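Local coordinates for rhogap protein (Gallus gallus, PDB 1F7C) that stimulates GTP hydrolysis by the small GTPases RhoA and Cdc42, here as the isolated RhoGAP (BH) domain of the larger regulator GRAF, at residues Gly110-Tyr115 and Glu146-Met151; Leu155-Ala160 and Glu210-Ile215. All coordinates share one frame; numbering follows the deposited sequence.

Both contacts use helix 146-164, one on its first turns and the other farther along, and their centres lie about 15 Å apart. Along the chain they come in series: contact 1 closes when the loop 110-115 meets residues 146-151, and contact 2 opens with 155-160 and closes at 210-215, where helix 212-217 begins. Each centre is about 10 Å from the centre of the chain. In this all-helical RhoGAP domain the long helix thus receives the connection between helices 94-106 and 115-125 near its start and the last short helix farther on. Both contacts lie away from the predicted arginine finger, Arg60.

Contact 1. Residues Gly110-Tyr115 and Glu146-Met151; sequences GPLMMY and EKNRQM
Leu112 and Asn148 bring the two backbones nearest, with Leu112 CA 5.9 Å from Asn148 CA, where the type I beta turn Pro111-Met114 meets the first turns of a helix. The turn is closed by a backbone bond from Met114 N to Pro111 O, and the carbonyl of Leu112, the second residue of the turn, is met by Asn148 of the helix. Asn148 ND2 donates to Leu112 O at 2.8 Å, and the N-H...O angle of 173° makes the bond nearly straight. The oxygen lies almost in the Asn148 amide plane, whereas on the acceptor side the donor is tilted 20° from the carbonyl plane. The side chain reaches the turn because its CG stands anti to its own carbonyl carbon (chi1 -61°).

In the all-helical RhoGAP fold this turn belongs to the connection between helices 94-106 and 115-125, and a backbone hydrogen bond between Met113 and Leu184 ties it also to the end of helix 173-184.

Met114 crosses the Asn148 side chain at about a right angle, its CG coming within 3.4 Å of ND2. Beyond that carbon the chain bends at chi3, and SD and CE also stay near the amide nitrogen. On the other flank Leu112 CD1 makes an apolar contact with Met151 CB at 4.2 Å and also lies 4.1 Å from the backbone CA of Asn148. An alanine in place of Asn148 would remove the amide and is likely to leave the carbonyl of the buried Leu112 without this donor and Met114 without the group it crosses. One turn farther along the helix, Met151 also packs on Phe38 and Ile41 of helix 35-51, while Leu112 also touches Leu152.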
loop_
_atom_site.group_PDB
_atom_site.type_symbol
_atom_site.label_atom_id
_atom_site.label_comp_id
_atom_site.label_asym_id
_atom_site.label_seq_id
_atom_site.Cartn_x
_atom_site.Cartn_y
_atom_site.Cartn_z
ATOM N N GLY A 110 -3.547 11.440 -7.996
ATOM C CA GLY A 110 -2.669 11.903 -6.943
ATOM C C GLY A 110 -2.292 10.743 -6.053
ATOM O O GLY A 110 -2.875 9.669 -6.168
ATOM N N PRO A 111 -1.305 10.913 -5.167
ATOM C CA PRO A 111 -0.939 9.796 -4.297
ATOM C C PRO A 111 -2.068 9.507 -3.311
ATOM O O PRO A 111 -2.740 10.427 -2.850
ATOM C CB PRO A 111 0.328 10.297 -3.609
ATOM C CG PRO A 111 0.109 11.797 -3.555
ATOM C CD PRO A 111 -0.436 12.079 -4.931
ATOM N N LEU A 112 -2.270 8.230 -2.993
ATOM C CA LEU A 112 -3.319 7.824 -2.062
ATOM C C LEU A 112 -3.238 8.581 -0.730
ATOM O O LEU A 112 -4.261 8.955 -0.163
ATOM C CB LEU A 112 -3.234 6.318 -1.811
ATOM C CG LEU A 112 -4.388 5.684 -1.025
ATOM C CD1 LEU A 112 -5.670 5.765 -1.850
ATOM C CD2 LEU A 112 -4.067 4.227 -0.711
ATOM N N MET A 113 -2.023 8.806 -0.236
ATOM C CA MET A 113 -1.814 9.518 1.026
ATOM C C MET A 113 -2.149 11.006 0.896
ATOM O O MET A 113 -2.251 11.708 1.897
ATOM C CB MET A 113 -0.357 9.391 1.474
ATOM C CG MET A 113 0.141 7.968 1.684
ATOM S SD MET A 113 -0.254 7.292 3.297
ATOM C CE MET A 113 0.500 8.474 4.346
ATOM N N MET A 114 -2.283 11.475 -0.345
ATOM C CA MET A 114 -2.609 12.875 -0.664
ATOM C C MET A 114 -1.503 13.934 -0.521
ATOM O O MET A 114 -0.917 14.112 0.548
ATOM C CB MET A 114 -3.836 13.344 0.132
ATOM C CG MET A 114 -5.110 12.596 -0.212
ATOM S SD MET A 114 -6.606 13.378 0.411
ATOM C CE MET A 114 -7.464 13.691 -1.128
ATOM N N TYR A 115 -1.246 14.648 -1.613
ATOM C CA TYR A 115 -0.242 15.710 -1.628
ATOM C C TYR A 115 -0.488 16.673 -0.469
ATOM O O TYR A 115 0.446 17.112 0.202
ATOM C CB TYR A 115 -0.314 16.470 -2.958
ATOM C CG TYR A 115 0.370 15.770 -4.107
ATOM C CD1 TYR A 115 -0.257 15.648 -5.344
ATOM C CD2 TYR A 115 1.660 15.257 -3.965
ATOM C CE1 TYR A 115 0.387 15.033 -6.420
ATOM C CE2 TYR A 115 2.315 14.638 -5.031
ATOM C CZ TYR A 115 1.673 14.531 -6.256
ATOM O OH TYR A 115 2.323 13.933 -7.319
ATOM N N GLU A 146 -12.907 9.525 3.383
ATOM C CA GLU A 146 -13.288 8.126 3.522
ATOM C C GLU A 146 -12.618 7.165 2.540
ATOM O O GLU A 146 -12.006 6.186 2.952
ATOM C CB GLU A 146 -14.805 7.994 3.386
ATOM C CG GLU A 146 -15.329 6.596 3.613
ATOM C CD GLU A 146 -15.093 6.115 5.030
ATOM O OE1 GLU A 146 -15.343 4.918 5.295
ATOM O OE2 GLU A 146 -14.665 6.931 5.879
ATOM N N LYS A 147 -12.737 7.451 1.246
ATOM C CA LYS A 147 -12.163 6.596 0.219
ATOM C C LYS A 147 -10.661 6.328 0.326
ATOM O O LYS A 147 -10.222 5.202 0.089
ATOM C CB LYS A 147 -12.503 7.150 -1.174
ATOM C CG LYS A 147 -14.004 7.147 -1.461
ATOM C CD LYS A 147 -14.339 7.418 -2.931
ATOM C CE LYS A 147 -13.934 8.814 -3.360
ATOM N NZ LYS A 147 -14.413 9.121 -4.731
ATOM N N ASN A 148 -9.871 7.342 0.667
ATOM C CA ASN A 148 -8.432 7.145 0.795
ATOM C C ASN A 148 -8.178 6.273 2.004
ATOM O O ASN A 148 -7.386 5.332 1.946
ATOM C CB ASN A 148 -7.699 8.475 0.971
ATOM C CG ASN A 148 -7.896 9.413 -0.217
ATOM O OD1 ASN A 148 -9.014 9.825 -0.508
ATOM N ND2 ASN A 148 -6.808 9.743 -0.910
ATOM N N ARG A 149 -8.858 6.596 3.098
ATOM C CA ARG A 149 -8.720 5.850 4.338
ATOM C C ARG A 149 -9.087 4.375 4.123
ATOM O O ARG A 149 -8.356 3.469 4.541
ATOM C CB ARG A 149 -9.609 6.473 5.428
ATOM C CG ARG A 149 -9.636 5.672 6.731
ATOM C CD ARG A 149 -10.341 6.368 7.902
ATOM N NE ARG A 149 -11.630 6.944 7.526
ATOM C CZ ARG A 149 -11.778 8.189 7.084
ATOM N NH1 ARG A 149 -10.719 8.982 6.973
ATOM N NH2 ARG A 149 -12.976 8.637 6.735
ATOM N N GLN A 150 -10.207 4.144 3.445
ATOM C CA GLN A 150 -10.677 2.796 3.190
ATOM C C GLN A 150 -9.711 1.950 2.383
ATOM O O GLN A 150 -9.424 0.820 2.761
ATOM C CB GLN A 150 -12.022 2.826 2.478
ATOM C CG GLN A 150 -13.210 2.587 3.385
ATOM C CD GLN A 150 -14.515 2.508 2.608
ATOM O OE1 GLN A 150 -14.593 1.837 1.568
ATOM N NE2 GLN A 150 -15.549 3.183 3.109
ATOM N N MET A 151 -9.225 2.480 1.265
ATOM C CA MET A 151 -8.298 1.723 0.448
ATOM C C MET A 151 -7.001 1.496 1.208
ATOM O O MET A 151 -6.417 0.420 1.148
ATOM C CB MET A 151 -7.999 2.449 -0.854
ATOM C CG MET A 151 -7.246 1.579 -1.812
ATOM S SD MET A 151 -7.313 2.210 -3.472
ATOM C CE MET A 151 -9.017 1.863 -3.865
#

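Contact 2. Residues Leu155-Ala160 and Glu210-Ile215; sequences LMNHLA and ENHEKI
His212 lays its imidazole against one side of helix 146-164, touching Asn157 and Ala160, while its CB meets Met156. Asn157 CA sits over one ring face, 4.2 Å from the ring centroid and 22° off the normal, a CH-pi contact; Met156 O lies over the same face toward the rim. Ala160 CB approaches obliquely, 3.5 Å from both His212 CD2 and NE2. Asn157 OD1 comes to 3.6 Å from His212 CE1, with amide and ring planes 81° apart. Nearer the backbones, Met156 CB is 4.1 Å from His212 CB.

The ring reaches this side because CG lies between its backbone N and carbonyl carbon (chi1 73°), and Glu213 CG lies over the opposite face, toward the rim. Met156 bends at chi2 and chi3, carrying its end away from His212 to Leu208 and Ile209 of helix 198-210 and Leu184 of helix 173-184. Farther out, Ile215 touches His138 and Val141 of helix 130-141. This is helix-to-helix packing of the all-helical RhoGAP fold, in which the first turn of helix 212-217 lays one imidazole against the long helix 146-164.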
loop_
_atom_site.group_PDB
_atom_site.type_symbol
_atom_site.label_atom_id
_atom_site.label_comp_id
_atom_site.label_asym_id
_atom_site.label_seq_id
_atom_site.Cartn_x
_atom_site.Cartn_y
_atom_site.Cartn_z
ATOM N N LEU A 155 -5.176 -2.162 2.174
ATOM C CA LEU A 155 -3.779 -2.377 1.850
ATOM C C LEU A 155 -2.893 -2.695 3.042
ATOM O O LEU A 155 -2.105 -3.628 2.975
ATOM C CB LEU A 155 -3.211 -1.167 1.118
ATOM C CG LEU A 155 -3.251 -1.242 -0.406
ATOM C CD1 LEU A 155 -2.833 0.110 -0.995
ATOM C CD2 LEU A 155 -2.332 -2.363 -0.881
ATOM N N MET A 156 -3.008 -1.921 4.119
ATOM C CA MET A 156 -2.178 -2.153 5.298
ATOM C C MET A 156 -2.521 -3.467 6.029
ATOM O O MET A 156 -1.643 -4.148 6.563
ATOM C CB MET A 156 -2.280 -0.968 6.269
ATOM C CG MET A 156 -1.717 0.354 5.744
ATOM S SD MET A 156 -0.013 0.237 5.146
ATOM C CE MET A 156 -0.296 0.210 3.403
ATOM N N ASN A 157 -3.801 -3.817 6.053
ATOM C CA ASN A 157 -4.236 -5.048 6.695
ATOM C C ASN A 157 -3.577 -6.209 5.950
ATOM O O ASN A 157 -3.034 -7.130 6.565
ATOM C CB ASN A 157 -5.758 -5.162 6.602
ATOM C CG ASN A 157 -6.287 -6.460 7.173
ATOM O OD1 ASN A 157 -6.421 -6.612 8.385
ATOM N ND2 ASN A 157 -6.585 -7.409 6.296
ATOM N N HIS A 158 -3.615 -6.131 4.618
ATOM C CA HIS A 158 -3.046 -7.147 3.737
ATOM C C HIS A 158 -1.526 -7.248 3.835
ATOM O O HIS A 158 -0.968 -8.354 3.856
ATOM C CB HIS A 158 -3.452 -6.873 2.277
ATOM C CG HIS A 158 -2.661 -7.654 1.270
ATOM N ND1 HIS A 158 -2.841 -9.005 1.061
ATOM C CD2 HIS A 158 -1.659 -7.275 0.440
ATOM C CE1 HIS A 158 -1.986 -9.425 0.146
ATOM N NE2 HIS A 158 -1.258 -8.396 -0.248
ATOM N N LEU A 159 -0.850 -6.104 3.884
ATOM C CA LEU A 159 0.609 -6.102 3.979
ATOM C C LEU A 159 1.084 -6.675 5.318
ATOM O O LEU A 159 2.137 -7.299 5.378
ATOM C CB LEU A 159 1.172 -4.688 3.775
ATOM C CG LEU A 159 0.984 -4.077 2.374
ATOM C CD1 LEU A 159 1.728 -2.765 2.301
ATOM C CD2 LEU A 159 1.505 -5.015 1.304
ATOM N N ALA A 160 0.307 -6.474 6.381
ATOM C CA ALA A 160 0.665 -6.997 7.703
ATOM C C ALA A 160 0.695 -8.531 7.668
ATOM O O ALA A 160 1.509 -9.161 8.342
ATOM C CB ALA A 160 -0.340 -6.528 8.757
ATOM N N GLU A 210 2.583 -1.937 11.054
ATOM C CA GLU A 210 2.682 -2.438 12.412
ATOM C C GLU A 210 1.593 -2.033 13.398
ATOM O O GLU A 210 1.428 -2.687 14.420
ATOM C CB GLU A 210 4.057 -2.097 12.984
ATOM C CG GLU A 210 5.142 -3.038 12.485
ATOM C CD GLU A 210 6.509 -2.718 13.047
ATOM O OE1 GLU A 210 6.621 -2.584 14.283
ATOM O OE2 GLU A 210 7.472 -2.607 12.256
ATOM N N ASN A 211 0.839 -0.979 13.101
ATOM C CA ASN A 211 -0.210 -0.541 14.014
ATOM C C ASN A 211 -1.529 -0.382 13.289
ATOM O O ASN A 211 -2.352 0.445 13.687
ATOM C CB ASN A 211 0.160 0.799 14.642
ATOM C CG ASN A 211 1.513 0.771 15.328
ATOM O OD1 ASN A 211 1.649 0.283 16.452
ATOM N ND2 ASN A 211 2.529 1.286 14.644
ATOM N N HIS A 212 -1.744 -1.174 12.240
ATOM C CA HIS A 212 -2.968 -1.045 11.461
ATOM C C HIS A 212 -4.253 -1.286 12.257
ATOM O O HIS A 212 -5.240 -0.584 12.056
ATOM C CB HIS A 212 -2.908 -1.952 10.219
ATOM C CG HIS A 212 -3.055 -3.407 10.521
ATOM N ND1 HIS A 212 -4.276 -4.049 10.508
ATOM C CD2 HIS A 212 -2.143 -4.342 10.875
ATOM C CE1 HIS A 212 -4.110 -5.316 10.842
ATOM N NE2 HIS A 212 -2.826 -5.520 11.070
ATOM N N GLU A 213 -4.243 -2.250 13.171
ATOM C CA GLU A 213 -5.436 -2.534 13.968
ATOM C C GLU A 213 -5.874 -1.302 14.742
ATOM O O GLU A 213 -7.006 -0.854 14.626
ATOM C CB GLU A 213 -5.165 -3.674 14.948
ATOM C CG GLU A 213 -4.561 -4.907 14.298
ATOM C CD GLU A 213 -5.344 -6.180 14.599
ATOM O OE1 GLU A 213 -4.916 -7.267 14.140
ATOM O OE2 GLU A 213 -6.387 -6.090 15.289
ATOM N N LYS A 214 -4.962 -0.753 15.531
ATOM C CA LYS A 214 -5.254 0.422 16.335
ATOM C C LYS A 214 -5.596 1.642 15.482
ATOM O O LYS A 214 -6.611 2.301 15.706
ATOM C CB LYS A 214 -4.060 0.740 17.236
ATOM C CG LYS A 214 -4.166 2.062 17.980
ATOM C CD LYS A 214 -2.863 2.376 18.706
ATOM C CE LYS A 214 -2.890 3.750 19.377
ATOM N NZ LYS A 214 -3.917 3.855 20.457
ATOM N N ILE A 215 -4.757 1.925 14.491
ATOM C CA ILE A 215 -4.962 3.078 13.632
ATOM C C ILE A 215 -6.256 3.086 12.831
ATOM O O ILE A 215 -6.940 4.112 12.786
ATOM C CB ILE A 215 -3.770 3.259 12.670
ATOM C CG1 ILE A 215 -2.576 3.824 13.445
ATOM C CG2 ILE A 215 -4.162 4.167 11.503
ATOM C CD1 ILE A 215 -1.277 3.754 12.686
#